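Local coordinates for protein-tyrosine-phosphatase PTP1 (Arabidopsis thaliana, PDB 6KRW), which dephosphorylates phosphotyrosine in proteins, acting on MAP kinases such as MPK6 and MPK4, and helps to restrain plant defence responses, at residues Ser102-Ile107 with Ala249-Ile254; Cys129-Met134 with Lys221-Val226; Asn50-Met55 with Pro70-Arg75. One frame throughout, in Å; residues are numbered along the deposited sequence.

Contact 1. Residues Ser102-Ile107 with Ala249-Ile254; sequences SISQFI and AIHNTI
Asn252 ND2 is gripped from two directions: it donates to a water 2.9 Å away and is also hydrogen-bonded to Thr97 OG1. The same water donates to the carbonyl of Ser104, 2.8 Å from Ser104 O, and so joins helix 242-259 to the chain that runs into strand 106-109 of the central phosphatase sheet. This helix begins in the phosphate-binding loop of the protein tyrosine phosphatase fold, and His251 and Asn252 carry its contact with this segment. Asn252 OD1 is taken by Arg256, one turn further on, so both ends of the amide are fixed. Beside the amide, Ile103 lays its CG2 methyl 3.8 Å from Asn252 ND2. Further along the chain, Phe106 and His251 form a T-shaped pair with planes at 84° and centroids 5.0 Å apart. Phe106 comes edge-on, and its CE2 sits over the middle of the imidazole face. His251 CG stands anti to the backbone N (chi1 -178°), which swings the ring off the helix toward Phe106. Its ND1 is hydrogen-bonded to Tyr247 OH, one turn back on the same helix. With an alanine at His251, the Phe106 edge would probably lose the ring face it points into, and Tyr247 OH this partner. At the rim of the imidazole, near its plane, Ser104 OG lies 3.2 Å from His251 NE2.

Contact 2. Residues Cys129-Met134 with Lys221-Val226; sequences CPIIVM and KRLYQV
A beta-alpha-beta crossover brings these residues together: helix 214-223 links strand 194-200 to strand 233-236, and strand 131-134 lies between those two in the sheet, facing the end of the helix. Leu223 and Val226 point to the sheet, while Ile131 and Val133, alternate residues of the strand, point to the helix. Leu223 and Ile131 lie alongside one another, pointing opposite ways, with Leu223 CD2 meeting Ile131 CD1 at 3.7 Å. The second Leu223 branch, CD1, crosses to Val133 CG2 at 4.0 Å, so the forked end spans both strand residues. All three strands run parallel here, in the middle of the mixed sheet of the classical tyrosine phosphatase domain, and strand 233-236 leads straight to the catalytic Cys237. From Leu223 to Val226 the chain makes a type I turn, closed by Val226 N donating to Leu223 O, which returns Val226 to the sheet. The side chains of Val226 and Ile131 reach toward each other end to end, Val226 CG2 lying 4.2 Å from Ile131 CD1. Val226 CG1, anti to the backbone N (chi1 -180°), rests against Ile131 CG1. It also touches the proline ring just before the strand, with Val226 CG1 4.1 Å from Pro130 CG.

Contact 3. Residues Asn50-Met55 with Pro70-Arg75; sequences NSTVAM and PFDKNR
The Asp72 carboxylate lies across the start of the short helix 52-55, its side chain at roughly a right angle to that of Thr52. Both of its oxygens are used. OD1 turns its syn lone pair to the backbone of Val53, and the Val53 N bond to Asp72 OD1 is nearly straight, 3.0 Å long with 172° at the hydrogen. OD2 is shared by two donors of one residue: Thr52 N at 2.9 Å and Thr52 OG1 at 2.7 Å reach Asp72 OD2 from opposite faces of the carboxylate. A threonine chi1 of 65° puts that hydroxyl over the residue's own backbone and back toward the acid. A water adds a further donor to Asp72 OD1 and links it to Ala54 N and Pro70 O, while Asp72 N donates to Asn50 O at 2.8 Å. Four donors on one carboxylate would be expected to favour its charged form.

Two flat groups are set against their neighbours differently. Val53 crosses Arg75 at about a right angle, with Val53 CG1 centred over one face of the guanidinium, 3.7 Å from Arg75 CZ; NH2 of that group bonds to Lys87 O. The Phe71 ring is met at its edge, where Asn50 OD1 lies 3.4 Å from Phe71 CD1 and the amide is turned 73° from the ring. Ser51 OG donates to Asn50 OD1, which steadies the amide.

Asn59 and Asn63 take the carbonyls of Val53 and Ala54. They belong to the NxxKNRY motif of classical tyrosine phosphatases, which runs into the phosphotyrosine-recognition loop; Asp72 and Arg75 are the D and R of the DxxRVxL motif that follows, here DKNRIVL.

In the fold
Contact 3 closes first along the chain, and contact 2 is nested within the long loop that contact 1 closes. Contacts 1 and 2 are neighbours, their centres 10 Å apart, and both pack helices onto the one central sheet. They touch where His251 CE1 of helix 242-259 meets Leu223 CD1 of helix 214-223 at 4.0 Å. Strand 233-236, next to both 106-109 and 131-134, leads from this core into the loop holding the catalytic cysteine. Contact 3, centred about 22 Å from contact 1, joins the helix 52-55 region to the loop before strand 75-77; its Phe71 side chain is about 9 Å from that of Ile241, a probable substrate-binding residue. Contacts 2 and 3 lie on opposite sides of the chain's centre.

Contact 1. Residues Ser102-Ile107 with Ala249-Ile254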
loop_
_atom_site.group_PDB
_atom_site.type_symbol
_atom_site.label_atom_id
_atom_site.label_comp_id
_atom_site.label_asym_id
_atom_site.label_seq_id
_atom_site.Cartn_x
_atom_site.Cartn_y
_atom_site.Cartn_z
ATOM N N SER A 102 1.860 6.750 -15.999
ATOM C CA SER A 102 0.804 5.701 -16.010
ATOM C C SER A 102 0.988 4.711 -14.860
ATOM O O SER A 102 0.156 3.812 -14.751
ATOM C CB SER A 102 0.775 4.979 -17.332
ATOM O OG SER A 102 0.604 5.897 -18.398
ATOM N N ILE A 103 2.065 4.832 -14.072
ATOM C CA ILE A 103 2.382 3.851 -12.997
ATOM C C ILE A 103 2.420 4.585 -11.658
ATOM O O ILE A 103 3.237 5.501 -11.499
ATOM C CB ILE A 103 3.673 3.088 -13.331
ATOM C CG1 ILE A 103 3.549 2.428 -14.708
ATOM C CG2 ILE A 103 3.958 2.088 -12.225
ATOM C CD1 ILE A 103 4.810 1.872 -15.241
ATOM N N SER A 104 1.514 4.213 -10.742
ATOM C CA SER A 104 1.432 4.804 -9.392
ATOM C C SER A 104 2.706 4.505 -8.599
ATOM O O SER A 104 3.279 3.396 -8.725
ATOM C CB SER A 104 0.264 4.280 -8.613
ATOM O OG SER A 104 -0.961 4.407 -9.357
ATOM N N GLN A 105 3.044 5.446 -7.737
ATOM C CA GLN A 105 3.998 5.195 -6.654
ATOM C C GLN A 105 3.198 5.085 -5.360
ATOM O O GLN A 105 2.060 5.661 -5.273
ATOM C CB GLN A 105 5.073 6.276 -6.620
ATOM C CG GLN A 105 4.609 7.640 -6.201
ATOM C CD GLN A 105 5.669 8.702 -6.366
ATOM O OE1 GLN A 105 6.888 8.414 -6.333
ATOM N NE2 GLN A 105 5.214 9.945 -6.504
ATOM N N PHE A 106 3.737 4.358 -4.417
ATOM C CA PHE A 106 3.084 4.132 -3.116
ATOM C C PHE A 106 3.940 4.630 -1.978
ATOM O O PHE A 106 5.178 4.640 -2.047
ATOM C CB PHE A 106 2.766 2.661 -2.876
ATOM C CG PHE A 106 2.192 1.952 -4.063
ATOM C CD1 PHE A 106 3.001 1.309 -4.979
ATOM C CD2 PHE A 106 0.816 1.898 -4.260
ATOM C CE1 PHE A 106 2.485 0.653 -6.076
ATOM C CE2 PHE A 106 0.288 1.217 -5.344
ATOM C CZ PHE A 106 1.111 0.592 -6.258
ATOM N N ILE A 107 3.300 4.983 -0.892
ATOM C CA ILE A 107 3.902 5.056 0.445
ATOM C C ILE A 107 3.408 3.882 1.261
ATOM O O ILE A 107 2.193 3.843 1.589
ATOM C CB ILE A 107 3.696 6.403 1.123
ATOM C CG1 ILE A 107 4.437 7.505 0.365
ATOM C CG2 ILE A 107 4.133 6.342 2.567
ATOM C CD1 ILE A 107 4.122 8.893 0.872
ATOM N N ALA A 249 1.739 -5.183 -5.004
ATOM C CA ALA A 249 2.200 -6.073 -6.088
ATOM C C ALA A 249 1.112 -6.219 -7.146
ATOM O O ALA A 249 1.392 -6.223 -8.356
ATOM C CB ALA A 249 2.664 -7.395 -5.559
ATOM N N ILE A 250 -0.142 -6.382 -6.711
ATOM C CA ILE A 250 -1.247 -6.559 -7.697
ATOM C C ILE A 250 -1.418 -5.266 -8.493
ATOM O O ILE A 250 -1.463 -5.299 -9.745
ATOM C CB ILE A 250 -2.530 -6.976 -6.957
ATOM C CG1 ILE A 250 -2.356 -8.318 -6.240
ATOM C CG2 ILE A 250 -3.730 -6.957 -7.917
ATOM C CD1 ILE A 250 -3.396 -8.580 -5.128
ATOM N N HIS A 251 -1.519 -4.148 -7.798
ATOM C CA HIS A 251 -1.740 -2.830 -8.434
ATOM C C HIS A 251 -0.594 -2.500 -9.391
ATOM O O HIS A 251 -0.822 -2.135 -10.553
ATOM C CB HIS A 251 -1.907 -1.814 -7.313
ATOM C CG HIS A 251 -2.187 -0.419 -7.721
ATOM N ND1 HIS A 251 -3.215 0.294 -7.144
ATOM C CD2 HIS A 251 -1.594 0.421 -8.594
ATOM C CE1 HIS A 251 -3.214 1.523 -7.631
ATOM N NE2 HIS A 251 -2.255 1.619 -8.537
ATOM N N ASN A 252 0.621 -2.686 -8.910
ATOM C CA ASN A 252 1.808 -2.325 -9.710
ATOM C C ASN A 252 1.931 -3.242 -10.928
ATOM O O ASN A 252 2.270 -2.770 -12.041
ATOM C CB ASN A 252 3.018 -2.460 -8.803
ATOM C CG ASN A 252 4.324 -2.051 -9.468
ATOM O OD1 ASN A 252 5.191 -2.915 -9.679
ATOM N ND2 ASN A 252 4.442 -0.776 -9.785
ATOM N N THR A 253 1.671 -4.536 -10.758
ATOM C CA THR A 253 1.827 -5.484 -11.872
ATOM C C THR A 253 0.850 -5.115 -12.983
ATOM O O THR A 253 1.221 -5.105 -14.166
ATOM C CB THR A 253 1.651 -6.927 -11.400
ATOM O OG1 THR A 253 2.701 -7.223 -10.455
ATOM C CG2 THR A 253 1.674 -7.896 -12.559
ATOM N N ILE A 254 -0.426 -4.955 -12.626
ATOM C CA ILE A 254 -1.445 -4.632 -13.661
ATOM C C ILE A 254 -1.083 -3.328 -14.377
ATOM O O ILE A 254 -1.118 -3.306 -15.615
ATOM C CB ILE A 254 -2.843 -4.612 -13.026
ATOM C CG1 ILE A 254 -3.228 -6.010 -12.541
ATOM C CG2 ILE A 254 -3.857 -4.000 -13.980
ATOM C CD1 ILE A 254 -3.485 -7.014 -13.619
HETATM O O HOH W 1 2.109 0.955 -9.475
#

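Contact 2. Residues Cys129-Met134 with Lys221-Val226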
loop_
_atom_site.group_PDB
_atom_site.type_symbol
_atom_site.label_atom_id
_atom_site.label_comp_id
_atom_site.label_asym_id
_atom_site.label_seq_id
_atom_site.Cartn_x
_atom_site.Cartn_y
_atom_site.Cartn_z
ATOM N N CYS A 129 -0.962 13.199 -0.818
ATOM C CA CYS A 129 -1.431 11.835 -1.172
ATOM C C CYS A 129 -2.925 11.879 -1.440
ATOM O O CYS A 129 -3.653 12.294 -0.565
ATOM C CB CYS A 129 -1.169 10.852 -0.044
ATOM S SG CYS A 129 0.596 10.703 0.337
ATOM N N PRO A 130 -3.406 11.488 -2.637
ATOM C CA PRO A 130 -4.843 11.563 -2.918
ATOM C C PRO A 130 -5.678 10.411 -2.334
ATOM O O PRO A 130 -6.918 10.553 -2.250
ATOM C CB PRO A 130 -4.872 11.537 -4.449
ATOM C CG PRO A 130 -3.667 10.717 -4.825
ATOM C CD PRO A 130 -2.612 11.177 -3.838
ATOM N N ILE A 131 -5.021 9.310 -1.960
ATOM C CA ILE A 131 -5.688 8.022 -1.611
ATOM C C ILE A 131 -4.988 7.456 -0.390
ATOM O O ILE A 131 -3.755 7.423 -0.379
ATOM C CB ILE A 131 -5.612 7.013 -2.776
ATOM C CG1 ILE A 131 -6.259 7.559 -4.053
ATOM C CG2 ILE A 131 -6.176 5.651 -2.377
ATOM C CD1 ILE A 131 -7.714 7.764 -3.998
ATOM N N ILE A 132 -5.743 6.877 0.511
ATOM C CA ILE A 132 -5.290 5.950 1.560
ATOM C C ILE A 132 -6.008 4.622 1.390
ATOM O O ILE A 132 -7.241 4.601 1.402
ATOM C CB ILE A 132 -5.502 6.513 2.958
ATOM C CG1 ILE A 132 -4.767 7.830 3.162
ATOM C CG2 ILE A 132 -5.128 5.490 3.993
ATOM C CD1 ILE A 132 -5.231 8.614 4.387
ATOM N N VAL A 133 -5.257 3.557 1.248
ATOM C CA VAL A 133 -5.720 2.160 1.220
ATOM C C VAL A 133 -5.386 1.546 2.556
ATOM O O VAL A 133 -4.187 1.382 2.888
ATOM C CB VAL A 133 -5.176 1.358 0.040
ATOM C CG1 VAL A 133 -5.660 -0.066 0.063
ATOM C CG2 VAL A 133 -5.456 2.045 -1.278
ATOM N N MET A 134 -6.428 1.184 3.291
ATOM C CA MET A 134 -6.283 0.589 4.627
ATOM C C MET A 134 -6.737 -0.864 4.574
ATOM O O MET A 134 -7.937 -1.096 4.298
ATOM C CB MET A 134 -7.152 1.366 5.610
ATOM C CG MET A 134 -7.096 0.825 6.996
ATOM S SD MET A 134 -7.966 1.894 8.115
ATOM C CE MET A 134 -7.646 0.998 9.623
ATOM N N LYS A 221 -9.797 -1.340 -9.232
ATOM C CA LYS A 221 -10.703 -0.785 -10.262
ATOM C C LYS A 221 -11.062 0.668 -9.928
ATOM O O LYS A 221 -11.108 1.501 -10.868
ATOM C CB LYS A 221 -11.952 -1.645 -10.359
ATOM C CG LYS A 221 -11.713 -3.022 -10.948
ATOM C CD LYS A 221 -12.969 -3.879 -10.947
ATOM C CE LYS A 221 -12.700 -5.314 -11.362
ATOM N NZ LYS A 221 -12.237 -5.411 -12.768
ATOM N N ARG A 222 -11.270 0.976 -8.650
ATOM C CA ARG A 222 -11.608 2.373 -8.259
ATOM C C ARG A 222 -10.398 3.294 -8.445
ATOM O O ARG A 222 -10.576 4.491 -8.651
ATOM C CB ARG A 222 -12.117 2.404 -6.820
ATOM C CG ARG A 222 -13.480 1.745 -6.667
ATOM C CD ARG A 222 -13.966 1.755 -5.232
ATOM N NE ARG A 222 -15.312 1.174 -5.165
ATOM C CZ ARG A 222 -16.422 1.795 -5.505
ATOM N NH1 ARG A 222 -17.585 1.157 -5.422
ATOM N NH2 ARG A 222 -16.362 3.044 -5.931
ATOM N N LEU A 223 -9.190 2.735 -8.409
ATOM C CA LEU A 223 -7.967 3.576 -8.478
ATOM C C LEU A 223 -7.413 3.651 -9.899
ATOM O O LEU A 223 -6.487 4.461 -10.105
ATOM C CB LEU A 223 -6.925 3.033 -7.502
ATOM C CG LEU A 223 -7.321 3.049 -6.021
ATOM C CD1 LEU A 223 -6.135 2.629 -5.155
ATOM C CD2 LEU A 223 -7.861 4.414 -5.579
ATOM N N TYR A 224 -7.940 2.882 -10.852
ATOM C CA TYR A 224 -7.469 2.997 -12.258
ATOM C C TYR A 224 -7.555 4.453 -12.727
ATOM O O TYR A 224 -6.662 4.885 -13.502
ATOM C CB TYR A 224 -8.321 2.141 -13.192
ATOM C CG TYR A 224 -8.029 0.658 -13.222
ATOM C CD1 TYR A 224 -6.744 0.153 -13.121
ATOM C CD2 TYR A 224 -9.055 -0.253 -13.428
ATOM C CE1 TYR A 224 -6.498 -1.212 -13.188
ATOM C CE2 TYR A 224 -8.826 -1.618 -13.492
ATOM C CZ TYR A 224 -7.539 -2.103 -13.377
ATOM O OH TYR A 224 -7.313 -3.450 -13.450
ATOM N N GLN A 225 -8.556 5.187 -12.234
ATOM C CA GLN A 225 -8.912 6.547 -12.721
ATOM C C GLN A 225 -7.991 7.608 -12.109
ATOM O O GLN A 225 -7.988 8.738 -12.611
ATOM C CB GLN A 225 -10.369 6.882 -12.377
ATOM C CG GLN A 225 -11.328 5.722 -12.595
ATOM C CD GLN A 225 -11.494 5.383 -14.055
ATOM O OE1 GLN A 225 -11.390 6.244 -14.926
ATOM N NE2 GLN A 225 -11.781 4.120 -14.334
ATOM N N VAL A 226 -7.242 7.274 -11.060
ATOM C CA VAL A 226 -6.520 8.297 -10.261
ATOM C C VAL A 226 -5.158 8.504 -10.904
ATOM O O VAL A 226 -4.334 7.603 -10.881
ATOM C CB VAL A 226 -6.389 7.856 -8.796
ATOM C CG1 VAL A 226 -5.658 8.906 -7.972
ATOM C CG2 VAL A 226 -7.747 7.524 -8.185
#

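Contact 3. Residues Asn50-Met55 with Pro70-Arg75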
loop_
_atom_site.group_PDB
_atom_site.type_symbol
_atom_site.label_atom_id
_atom_site.label_comp_id
_atom_site.label_asym_id
_atom_site.label_seq_id
_atom_site.Cartn_x
_atom_site.Cartn_y
_atom_site.Cartn_z
ATOM N N ASN A 50 21.328 -0.158 7.771
ATOM C CA ASN A 50 20.594 0.447 6.631
ATOM C C ASN A 50 19.351 1.218 7.085
ATOM O O ASN A 50 18.765 1.879 6.223
ATOM C CB ASN A 50 20.308 -0.577 5.537
ATOM C CG ASN A 50 19.366 -1.685 5.970
ATOM O OD1 ASN A 50 18.557 -1.506 6.895
ATOM N ND2 ASN A 50 19.475 -2.831 5.322
ATOM N N SER A 51 19.001 1.172 8.370
ATOM C CA SER A 51 17.783 1.850 8.876
ATOM C C SER A 51 18.134 2.588 10.159
ATOM O O SER A 51 17.458 2.470 11.161
ATOM C CB SER A 51 16.644 0.850 9.045
ATOM O OG SER A 51 16.414 0.118 7.882
ATOM N N THR A 52 19.211 3.362 10.136
ATOM C CA THR A 52 19.737 4.002 11.359
ATOM C C THR A 52 18.733 4.990 11.953
ATOM O O THR A 52 18.679 5.111 13.184
ATOM C CB THR A 52 21.083 4.683 11.083
ATOM O OG1 THR A 52 20.932 5.763 10.170
ATOM C CG2 THR A 52 22.072 3.704 10.497
ATOM N N VAL A 53 18.006 5.727 11.127
ATOM C CA VAL A 53 17.118 6.773 11.696
ATOM C C VAL A 53 15.962 6.079 12.443
ATOM O O VAL A 53 15.639 6.508 13.549
ATOM C CB VAL A 53 16.621 7.747 10.614
ATOM C CG1 VAL A 53 15.675 8.767 11.214
ATOM C CG2 VAL A 53 17.812 8.432 9.971
ATOM N N ALA A 54 15.401 5.039 11.843
ATOM C CA ALA A 54 14.291 4.276 12.456
ATOM C C ALA A 54 14.734 3.658 13.780
ATOM O O ALA A 54 13.845 3.484 14.670
ATOM C CB ALA A 54 13.809 3.196 11.516
ATOM N N MET A 55 16.001 3.245 13.870
ATOM C CA MET A 55 16.524 2.495 15.047
ATOM C C MET A 55 17.046 3.479 16.108
ATOM O O MET A 55 17.416 3.016 17.175
ATOM C CB MET A 55 17.619 1.492 14.652
ATOM C CG MET A 55 17.150 0.368 13.729
ATOM S SD MET A 55 15.762 -0.551 14.375
ATOM C CE MET A 55 15.406 -1.652 13.018
ATOM N N PRO A 70 11.531 1.510 7.936
ATOM C CA PRO A 70 11.995 1.900 6.609
ATOM C C PRO A 70 13.528 2.031 6.569
ATOM O O PRO A 70 14.134 2.440 7.539
ATOM C CB PRO A 70 11.344 3.263 6.375
ATOM C CG PRO A 70 11.319 3.861 7.780
ATOM C CD PRO A 70 10.995 2.664 8.682
ATOM N N PHE A 71 14.049 1.698 5.404
ATOM C CA PHE A 71 15.476 1.976 5.103
ATOM C C PHE A 71 15.715 3.470 5.061
ATOM O O PHE A 71 14.876 4.259 4.573
ATOM C CB PHE A 71 15.816 1.344 3.760
ATOM C CG PHE A 71 15.571 -0.130 3.672
ATOM C CD1 PHE A 71 16.047 -1.001 4.648
ATOM C CD2 PHE A 71 14.910 -0.682 2.590
ATOM C CE1 PHE A 71 15.825 -2.366 4.550
ATOM C CE2 PHE A 71 14.672 -2.044 2.491
ATOM C CZ PHE A 71 15.130 -2.882 3.471
ATOM N N ASP A 72 16.901 3.890 5.489
ATOM C CA ASP A 72 17.291 5.308 5.362
ATOM C C ASP A 72 17.186 5.778 3.913
ATOM O O ASP A 72 16.805 6.948 3.694
ATOM C CB ASP A 72 18.716 5.518 5.865
ATOM C CG ASP A 72 18.910 5.277 7.346
ATOM O OD1 ASP A 72 17.965 5.498 8.121
ATOM O OD2 ASP A 72 20.025 4.909 7.768
ATOM N N LYS A 73 17.515 4.908 2.946
ATOM C CA LYS A 73 17.679 5.373 1.551
ATOM C C LYS A 73 16.352 5.867 0.957
ATOM O O LYS A 73 16.387 6.682 0.062
ATOM C CB LYS A 73 18.265 4.270 0.679
ATOM C CG LYS A 73 17.383 3.062 0.475
ATOM C CD LYS A 73 17.984 1.987 -0.428
ATOM C CE LYS A 73 17.027 0.817 -0.619
ATOM N NZ LYS A 73 15.754 1.256 -1.241
ATOM N N ASN A 74 15.206 5.361 1.461
ATOM C CA ASN A 74 13.917 5.706 0.799
ATOM C C ASN A 74 12.837 5.971 1.834
ATOM O O ASN A 74 11.665 5.948 1.405
ATOM C CB ASN A 74 13.488 4.647 -0.203
ATOM C CG ASN A 74 13.057 3.361 0.485
ATOM O OD1 ASN A 74 13.650 2.979 1.500
ATOM N ND2 ASN A 74 12.045 2.686 -0.079
ATOM N N ARG A 75 13.157 6.256 3.065
ATOM C CA ARG A 75 12.133 6.591 4.070
ATOM C C ARG A 75 11.510 7.918 3.674
ATOM O O ARG A 75 12.149 8.793 3.052
ATOM C CB ARG A 75 12.710 6.653 5.472
ATOM C CG ARG A 75 13.706 7.772 5.726
ATOM C CD ARG A 75 14.334 7.669 7.095
ATOM N NE ARG A 75 15.187 8.826 7.332
ATOM C CZ ARG A 75 14.828 9.966 7.861
ATOM N NH1 ARG A 75 13.572 10.155 8.294
ATOM N NH2 ARG A 75 15.717 10.947 7.950
HETATM O O HOH W 2 19.233 2.555 3.572
HETATM O O HOH W 3 15.414 4.590 8.944
#